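PDB 2I7G: monooxygenase from Agrobacterium tumefaciens, which probably acts as a flavin-dependent oxidoreductase of the bacterial luciferase-like monooxygenase family, built on a TIM barrel. Local coordinates for residues E168-S173 with P178-R183; D107-V112 with L158-A163; Q270-G273 with V278-R281. One frame throughout, in Å; residues are numbered along the deposited sequence. Where two conformers were deposited one is given.

Contact 1. Residues E168-S173 with P178-R183; sequences EVVTWS and PAINGR
Val170 and Trp172 pair with Arg183 and Ile180 in a beta hairpin that carries a G1 beta bulge, because Gly182 and Arg183 both face Val170. At the bulge Val170 O takes a bond from Arg183 N at 3.1 Å and a weak, bent one from Gly182 N; the positive phi of Gly182 (69°) suits a glycine. Further along, Trp172 O receives Ile180 N at 2.8 Å.

Val170, Trp172 and Ile180 turn their side chains to the face covered by helix 150-166. Val170 CG2 and Ile180 CG2 meet at 4.0 Å, their side chains crossing obliquely. Ile180 CG2, lying opposite the backbone N about CA-CB, also reaches Val170 O at 3.7 Å. The Trp172 indole swings out anti to its own N (chi1 -179°) and brings an edge, through CZ3, to Pro178 O at 3.7 Å; its NE1 binds Asp159 of that helix. On the other face sit Thr171 and Asn181. Val169 CG1 presses alongside the bulge, 3.5 Å from Gly182 C, while a water lies 3.0 Å from Trp172 O and 2.8 Å from Asn181 OD1.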
loop_
_atom_site.group_PDB
_atom_site.type_symbol
_atom_site.label_atom_id
_atom_site.label_comp_id
_atom_site.label_asym_id
_atom_site.label_seq_id
_atom_site.Cartn_x
_atom_site.Cartn_y
_atom_site.Cartn_z
ATOM N N GLU B 168 -20.244 -7.238 0.332
ATOM C CA GLU B 168 -19.541 -6.780 1.525
ATOM C C GLU B 168 -19.157 -7.918 2.473
ATOM O O GLU B 168 -18.020 -7.969 2.950
ATOM C CB GLU B 168 -20.422 -5.762 2.247
ATOM C CG GLU B 168 -19.822 -5.120 3.486
ATOM C CD GLU B 168 -20.673 -3.947 3.979
ATOM O OE1 GLU B 168 -21.065 -3.109 3.134
ATOM O OE2 GLU B 168 -20.953 -3.867 5.197
ATOM N N VAL B 169 -20.102 -8.824 2.725
ATOM C CA VAL B 169 -19.925 -9.879 3.722
ATOM C C VAL B 169 -19.846 -11.203 2.990
ATOM O O VAL B 169 -20.752 -11.522 2.201
ATOM C CB VAL B 169 -21.096 -9.874 4.744
ATOM C CG1 VAL B 169 -20.999 -11.090 5.708
ATOM C CG2 VAL B 169 -21.085 -8.563 5.520
ATOM N N VAL B 170 -18.768 -11.957 3.214
ATOM C CA VAL B 170 -18.579 -13.236 2.503
ATOM C C VAL B 170 -18.412 -14.441 3.410
ATOM O O VAL B 170 -17.933 -14.330 4.542
ATOM C CB VAL B 170 -17.380 -13.207 1.520
ATOM C CG1 VAL B 170 -17.583 -12.146 0.437
ATOM C CG2 VAL B 170 -16.084 -12.974 2.277
ATOM N N THR B 171 -18.834 -15.593 2.882
ATOM C CA THR B 171 -18.561 -16.900 3.453
ATOM C C THR B 171 -17.871 -17.678 2.337
ATOM O O THR B 171 -18.422 -17.829 1.240
ATOM C CB THR B 171 -19.863 -17.603 3.933
ATOM O OG1 THR B 171 -20.368 -16.895 5.077
ATOM C CG2 THR B 171 -19.599 -19.069 4.306
ATOM N N TRP B 172 -16.659 -18.141 2.605
ATOM C CA TRP B 172 -15.821 -18.761 1.591
ATOM C C TRP B 172 -14.977 -19.801 2.296
ATOM O O TRP B 172 -14.553 -19.590 3.422
ATOM C CB TRP B 172 -14.913 -17.723 0.881
ATOM C CG TRP B 172 -14.048 -18.340 -0.197
ATOM C CD1 TRP B 172 -14.336 -18.424 -1.547
ATOM C CD2 TRP B 172 -12.773 -19.010 -0.022
ATOM N NE1 TRP B 172 -13.321 -19.067 -2.203
ATOM C CE2 TRP B 172 -12.356 -19.451 -1.304
ATOM C CE3 TRP B 172 -11.947 -19.269 1.085
ATOM C CZ2 TRP B 172 -11.141 -20.149 -1.512
ATOM C CZ3 TRP B 172 -10.741 -19.955 0.882
ATOM C CH2 TRP B 172 -10.351 -20.392 -0.410
ATOM N N SER B 173 -14.755 -20.934 1.652
ATOM C CA SER B 173 -13.795 -21.927 2.150
ATOM C C SER B 173 -13.111 -22.655 0.983
ATOM O O SER B 173 -13.621 -22.667 -0.132
ATOM C CB SER B 173 -14.464 -22.914 3.130
ATOM O OG SER B 173 -15.427 -23.689 2.453
ATOM N N PRO B 178 -7.301 -20.036 4.560
ATOM C CA PRO B 178 -8.272 -20.196 5.653
ATOM C C PRO B 178 -9.716 -19.808 5.276
ATOM O O PRO B 178 -9.937 -18.954 4.396
ATOM C CB PRO B 178 -7.729 -19.281 6.767
ATOM C CG PRO B 178 -6.280 -19.085 6.416
ATOM C CD PRO B 178 -6.187 -19.140 4.927
ATOM N N ALA B 179 -10.677 -20.434 5.952
ATOM C CA ALA B 179 -12.095 -20.155 5.746
ATOM C C ALA B 179 -12.451 -18.740 6.221
ATOM O O ALA B 179 -11.825 -18.190 7.136
ATOM C CB ALA B 179 -12.949 -21.192 6.469
ATOM N N ILE B 180 -13.450 -18.144 5.591
ATOM C CA ILE B 180 -14.019 -16.898 6.105
ATOM C C ILE B 180 -15.488 -17.161 6.360
ATOM O O ILE B 180 -16.219 -17.513 5.433
ATOM C CB ILE B 180 -13.867 -15.730 5.091
ATOM C CG1 ILE B 180 -12.382 -15.520 4.775
ATOM C CG2 ILE B 180 -14.448 -14.441 5.661
ATOM C CD1 ILE B 180 -12.164 -14.652 3.490
ATOM N N ASN B 181 -15.898 -16.965 7.606
ATOM C CA ASN B 181 -17.253 -17.280 8.031
ATOM C C ASN B 181 -18.128 -16.043 8.268
ATOM O O ASN B 181 -18.312 -15.604 9.409
ATOM C CB ASN B 181 -17.187 -18.207 9.253
ATOM C CG ASN B 181 -16.415 -19.465 8.951
ATOM O OD1 ASN B 181 -16.753 -20.186 8.020
ATOM N ND2 ASN B 181 -15.351 -19.720 9.710
ATOM N N GLY B 182 -18.660 -15.487 7.180
ATOM C CA GLY B 182 -19.659 -14.400 7.289
ATOM C C GLY B 182 -19.027 -13.123 7.809
ATOM O O GLY B 182 -19.560 -12.493 8.715
ATOM N N ARG B 183 -17.883 -12.745 7.229
ATOM C CA ARG B 183 -17.149 -11.552 7.676
ATOM C C ARG B 183 -17.190 -10.447 6.610
ATOM O O ARG B 183 -17.075 -10.725 5.407
ATOM C CB ARG B 183 -15.676 -11.883 7.941
ATOM C CG ARG B 183 -15.417 -13.067 8.894
ATOM C CD ARG B 183 -16.164 -12.931 10.234
ATOM N NE ARG B 183 -15.788 -11.762 11.042
ATOM C CZ ARG B 183 -16.380 -11.437 12.192
ATOM N NH1 ARG B 183 -15.982 -10.352 12.876
ATOM N NH2 ARG B 183 -17.404 -12.182 12.678
HETATM O O HOH W 1 -16.444 -20.953 5.317
#

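Contact 2. Residues D107-V112 with L158-A163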
loop_
_atom_site.group_PDB
_atom_site.type_symbol
_atom_site.label_atom_id
_atom_site.label_comp_id
_atom_site.label_asym_id
_atom_site.label_seq_id
_atom_site.Cartn_x
_atom_site.Cartn_y
_atom_site.Cartn_z
ATOM N N ASP B 107 -0.215 -14.451 -2.583
ATOM C CA ASP B 107 -0.641 -13.332 -1.723
ATOM C C ASP B 107 -1.956 -13.713 -1.029
ATOM O O ASP B 107 -2.544 -14.790 -1.281
ATOM C CB ASP B 107 -0.744 -12.028 -2.529
ATOM C CG ASP B 107 -0.460 -10.725 -1.654
ATOM O OD1 ASP B 107 -0.607 -10.724 -0.379
ATOM O OD2 ASP B 107 -0.107 -9.687 -2.282
ATOM N N ASP B 108 -2.415 -12.852 -0.134
ATOM C CA ASP B 108 -3.702 -13.080 0.517
ATOM C C ASP B 108 -4.739 -12.234 -0.224
ATOM O O ASP B 108 -4.612 -11.009 -0.217
ATOM C CB ASP B 108 -3.628 -12.611 1.977
ATOM C CG ASP B 108 -4.972 -12.799 2.732
ATOM O OD1 ASP B 108 -6.039 -13.110 2.119
ATOM O OD2 ASP B 108 -4.942 -12.701 3.970
ATOM N N PRO B 109 -5.736 -12.863 -0.896
ATOM C CA PRO B 109 -6.725 -12.086 -1.662
ATOM C C PRO B 109 -7.487 -11.044 -0.810
ATOM O O PRO B 109 -7.881 -10.019 -1.359
ATOM C CB PRO B 109 -7.690 -13.132 -2.217
ATOM C CG PRO B 109 -7.009 -14.452 -2.062
ATOM C CD PRO B 109 -5.930 -14.323 -1.033
ATOM N N VAL B 110 -7.700 -11.324 0.478
ATOM C CA VAL B 110 -8.303 -10.316 1.356
ATOM C C VAL B 110 -7.437 -9.040 1.398
ATOM O O VAL B 110 -7.942 -7.934 1.202
ATOM C CB VAL B 110 -8.618 -10.851 2.773
ATOM C CG1 VAL B 110 -9.218 -9.725 3.595
ATOM C CG2 VAL B 110 -9.605 -12.066 2.675
ATOM N N ARG B 111 -6.140 -9.203 1.643
ATOM C CA ARG B 111 -5.239 -8.041 1.647
ATOM C C ARG B 111 -5.181 -7.344 0.298
ATOM O O ARG B 111 -5.201 -6.116 0.247
ATOM C CB ARG B 111 -3.799 -8.412 2.067
ATOM C CG ARG B 111 -3.712 -9.090 3.417
ATOM C CD ARG B 111 -4.021 -8.083 4.548
ATOM N NE ARG B 111 -3.674 -8.713 5.840
ATOM C CZ ARG B 111 -3.792 -8.118 7.014
ATOM N NH1 ARG B 111 -4.236 -6.873 7.095
ATOM N NH2 ARG B 111 -3.459 -8.774 8.127
ATOM N N VAL B 112 -5.081 -8.126 -0.782
ATOM C CA VAL B 112 -5.012 -7.558 -2.120
ATOM C C VAL B 112 -6.279 -6.725 -2.345
ATOM O O VAL B 112 -6.203 -5.567 -2.771
ATOM C CB VAL B 112 -4.851 -8.676 -3.171
ATOM C CG1 VAL B 112 -5.072 -8.087 -4.591
ATOM C CG2 VAL B 112 -3.409 -9.308 -2.990
ATOM N N LEU B 158 -8.208 -16.622 -6.771
ATOM C CA LEU B 158 -8.981 -15.858 -7.738
ATOM C C LEU B 158 -10.442 -16.004 -7.346
ATOM O O LEU B 158 -11.164 -14.983 -7.354
ATOM C CB LEU B 158 -8.722 -16.339 -9.178
ATOM C CG LEU B 158 -9.543 -15.642 -10.262
ATOM C CD1 LEU B 158 -9.346 -14.115 -10.230
ATOM C CD2 LEU B 158 -9.152 -16.153 -11.636
ATOM N N ASP B 159 -10.916 -17.262 -7.039
ATOM C CA ASP B 159 -12.307 -17.460 -6.628
ATOM C C ASP B 159 -12.625 -16.586 -5.389
ATOM O O ASP B 159 -13.631 -15.853 -5.359
ATOM C CB ASP B 159 -12.564 -18.932 -6.297
ATOM C CG ASP B 159 -14.012 -19.213 -6.003
ATOM O OD1 ASP B 159 -14.836 -19.104 -6.938
ATOM O OD2 ASP B 159 -14.319 -19.600 -4.850
ATOM N N LEU B 160 -11.735 -16.614 -4.382
ATOM C CA LEU B 160 -11.941 -15.671 -3.231
ATOM C C LEU B 160 -11.981 -14.168 -3.625
ATOM O O LEU B 160 -12.900 -13.422 -3.254
ATOM C CB LEU B 160 -10.958 -15.950 -2.132
ATOM C CG LEU B 160 -11.007 -15.020 -0.921
ATOM C CD1 LEU B 160 -12.426 -14.978 -0.318
ATOM C CD2 LEU B 160 -9.957 -15.580 0.051
ATOM N N LEU B 161 -10.996 -13.712 -4.392
ATOM C CA LEU B 161 -10.975 -12.311 -4.825
ATOM C C LEU B 161 -12.289 -11.900 -5.495
ATOM O O LEU B 161 -12.819 -10.820 -5.231
ATOM C CB LEU B 161 -9.809 -12.065 -5.791
ATOM C CG LEU B 161 -9.584 -10.632 -6.263
ATOM C CD1 LEU B 161 -9.407 -9.645 -5.116
ATOM C CD2 LEU B 161 -8.371 -10.605 -7.206
ATOM N N LEU B 162 -12.818 -12.750 -6.364
ATOM C CA LEU B 162 -14.083 -12.422 -7.042
ATOM C C LEU B 162 -15.279 -12.411 -6.069
ATOM O O LEU B 162 -16.175 -11.573 -6.197
ATOM C CB LEU B 162 -14.354 -13.406 -8.186
ATOM C CG LEU B 162 -13.323 -13.343 -9.330
ATOM C CD1 LEU B 162 -13.481 -14.508 -10.330
ATOM C CD2 LEU B 162 -13.338 -11.988 -10.062
ATOM N N ALA B 163 -15.265 -13.316 -5.090
ATOM C CA ALA B 163 -16.298 -13.340 -4.038
ATOM C C ALA B 163 -16.281 -12.026 -3.245
ATOM O O ALA B 163 -17.344 -11.446 -2.974
ATOM C CB ALA B 163 -16.062 -14.512 -3.119
#
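Leu160 and Pro109 carry most of this buried contact, and Leu160 is the side chain to follow. Its CB leaves the helix toward residues 107-112, and the first torsion sets CG opposite the backbone N (chi1 177°), which carries the branch point up to the proline ring. There Leu160 CG lies 4.0 Å from Pro109 CB. Of the two methyls, Leu160 CD2 goes furthest across: it touches Pro109 CG at 3.8 Å and sits more loosely against Val110 CG2 at 4.4 Å. The other methyl, CD1, is directed to the hairpin side, where Ile180 and Trp172 pack on the same leucine. The leucine and the pyrrolidine ring meet at about a right angle.

Both partners are helices in the outer layer of the TIM barrel. Helix 109-122 follows parallel strand 96-99, and helix 150-166 comes between strands 127-131 and 196-200. The contact joins the first turn of the former to the later part of the latter. Pro109 occupies the first position of its helix, where a missing N-H costs nothing, and it points its CB at Leu161: the two CB atoms are 4.3 Å apart, and Leu161 CD1 comes to 4.1 Å from Pro109 O.

Just before the proline, Asp108 is the N-cap. Asp108 OD1 accepts from Val110 N at 2.9 Å, the donor standing well above the carboxylate plane, and the same oxygen also takes a bond from His177 NE2. The backbone N of Asp108 is held in turn by Asp107 OD1 of the same chain at 2.8 Å. His177 packs on Pro109 and Leu160 as well. Phe143 of the second subunit lies against Asp108 and Val110.

Contact 3. Residues Q270-G273 with V278-R281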
loop_
_atom_site.group_PDB
_atom_site.type_symbol
_atom_site.label_atom_id
_atom_site.label_comp_id
_atom_site.label_asym_id
_atom_site.label_seq_id
_atom_site.Cartn_x
_atom_site.Cartn_y
_atom_site.Cartn_z
ATOM N N GLN B 270 18.693 3.561 -28.763
ATOM C CA GLN B 270 18.528 3.818 -27.339
ATOM C C GLN B 270 18.036 2.578 -26.603
ATOM O O GLN B 270 18.472 2.329 -25.475
ATOM C CB GLN B 270 17.615 5.033 -27.077
ATOM C CG GLN B 270 18.263 6.334 -27.534
ATOM C CD GLN B 270 17.313 7.538 -27.497
ATOM O OE1 GLN B 270 16.173 7.455 -27.019
ATOM N NE2 GLN B 270 17.793 8.675 -28.046
ATOM N N PHE B 271 17.176 1.788 -27.248
ATOM C CA PHE B 271 16.633 0.551 -26.652
ATOM C C PHE B 271 17.670 -0.578 -26.652
ATOM O O PHE B 271 17.712 -1.374 -25.724
ATOM C CB PHE B 271 15.352 0.136 -27.395
ATOM C CG PHE B 271 14.334 -0.664 -26.564
ATOM C CD1 PHE B 271 13.920 -1.923 -26.994
ATOM C CD2 PHE B 271 13.771 -0.144 -25.393
ATOM C CE1 PHE B 271 12.966 -2.664 -26.260
ATOM C CE2 PHE B 271 12.802 -0.881 -24.657
ATOM C CZ PHE B 271 12.403 -2.130 -25.109
ATOM N N TYR B 272 18.512 -0.633 -27.678
ATOM C CA TYR B 272 19.543 -1.688 -27.834
ATOM C C TYR B 272 20.895 -1.319 -27.181
ATOM O O TYR B 272 21.766 -2.176 -27.043
ATOM C CB TYR B 272 19.775 -1.895 -29.320
ATOM C CG TYR B 272 20.643 -3.053 -29.760
ATOM C CD1 TYR B 272 21.937 -2.831 -30.233
ATOM C CD2 TYR B 272 20.134 -4.367 -29.784
ATOM C CE1 TYR B 272 22.743 -3.901 -30.708
ATOM C CE2 TYR B 272 20.919 -5.442 -30.267
ATOM C CZ TYR B 272 22.212 -5.199 -30.716
ATOM O OH TYR B 272 22.978 -6.243 -31.178
ATOM N N GLY B 273 21.090 -0.048 -26.818
ATOM C CA GLY B 273 22.398 0.403 -26.296
ATOM C C GLY B 273 22.865 -0.457 -25.122
ATOM O O GLY B 273 22.059 -0.776 -24.249
ATOM N N VAL B 278 18.821 -3.352 -21.650
ATOM C CA VAL B 278 17.496 -3.832 -22.008
ATOM C C VAL B 278 17.558 -5.261 -22.606
ATOM O O VAL B 278 16.743 -6.120 -22.246
ATOM C CB VAL B 278 16.792 -2.843 -22.981
ATOM C CG1 VAL B 278 15.473 -3.440 -23.518
ATOM C CG2 VAL B 278 16.548 -1.510 -22.277
HETATM N N MSE B 279 18.529 -5.513 -23.494
HETATM C CA MSE B 279 18.562 -6.791 -24.225
HETATM C C MSE B 279 18.815 -8.030 -23.332
HETATM O O MSE B 279 18.413 -9.156 -23.699
HETATM C CB MSE B 279 19.521 -6.729 -25.436
HETATM C CG MSE B 279 19.149 -5.626 -26.460
HETATM SE SE MSE B 279 17.318 -5.870 -27.178
HETATM C CE MSE B 279 16.716 -4.061 -26.999
ATOM N N ASN B 280 19.465 -7.813 -22.182
ATOM C CA ASN B 280 19.694 -8.867 -21.183
ATOM C C ASN B 280 18.401 -9.529 -20.693
ATOM O O ASN B 280 18.413 -10.705 -20.293
ATOM C CB ASN B 280 20.476 -8.316 -19.979
ATOM C CG ASN B 280 21.932 -7.984 -20.316
ATOM O OD1 ASN B 280 22.575 -7.196 -19.621
ATOM N ND2 ASN B 280 22.448 -8.584 -21.378
ATOM N N ARG B 281 17.307 -8.765 -20.703
ATOM C CA ARG B 281 15.983 -9.289 -20.348
ATOM C C ARG B 281 15.163 -9.599 -21.617
ATOM O O ARG B 281 14.645 -10.730 -21.771
ATOM C CB ARG B 281 15.202 -8.341 -19.426
ATOM C CG ARG B 281 13.745 -8.779 -19.233
ATOM C CD ARG B 281 13.282 -8.529 -17.789
ATOM N NE ARG B 281 13.089 -7.100 -17.461
ATOM C CZ ARG B 281 11.993 -6.400 -17.723
ATOM N NH1 ARG B 281 10.960 -6.957 -18.391
ATOM N NH2 ARG B 281 11.945 -5.128 -17.335
#
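Phe271 comes first, and it meets both Val278 and Met279. With CG swung to the side away from the backbone N (chi1 -152°), the ring turns one face to Val278. Val278 CG1 sits almost over the middle of that face, 3.7 Å from the Phe271 ring centroid and 13° off the normal, a clear CH-pi contact. The methyl CE of Met279, a selenomethionine, approaches the same ring obliquely and comes to 3.5 Å from Phe271 CD1. Phe271 O makes two close carbon-oxygen contacts: Val278 CB is 3.2 Å away and Met279 CE 3.1 Å. On the ring's further surroundings, Ile336 adds to the apolar setting.

The two segments belong to consecutive helices joined by a short loop, with the end of helix 264-272 packed on the start of helix 279-286. The pair lies in the part of the chain between strands 252-260 and 307-309 of the barrel, a region that is mainly helical here.

Tyr272 follows, the last helical residue. Its CB points away from the second segment, yet Tyr272 CD2 still lies 3.7 Å from Met279 CG, which comes to the ring obliquely. The bent Met279 chain brings selenium to 5.4 Å from the Tyr272 ring centroid, 72° off the normal, an oblique Met-aromatic contact. Elsewhere the tyrosine ring stacks with Phe296 and meets Arg293 in a cation-pi contact. Gly273 is the first residue to leave helical angles, and there the chain passes into the loop; beyond it, in the first turn of the second helix, Arg281 N bonds to Val278 O at 3.1 Å.

Contacts 1 and 2 are neighbours, with centres about 11 Å apart on the same side of the chain's centre; helix 150-166 belongs to contact 2 and leads on into strand 169-172 of contact 1. Trp172 NE1 of contact 1 makes a probable hydrogen bond to Asp159 OD2 of contact 2 at 2.9 Å, and Ile180 CD1 packs 3.7 Å from Val110 CG2, so the hairpin lies against both helices. Both contacts also touch the second subunit. Contact 3 lies across the barrel, with its centre about 47 Å from contact 1 and 36 Å from contact 2, and none of its atoms reaches either. In relatives the flavin pocket opens at the C-terminal ends of the barrel strands.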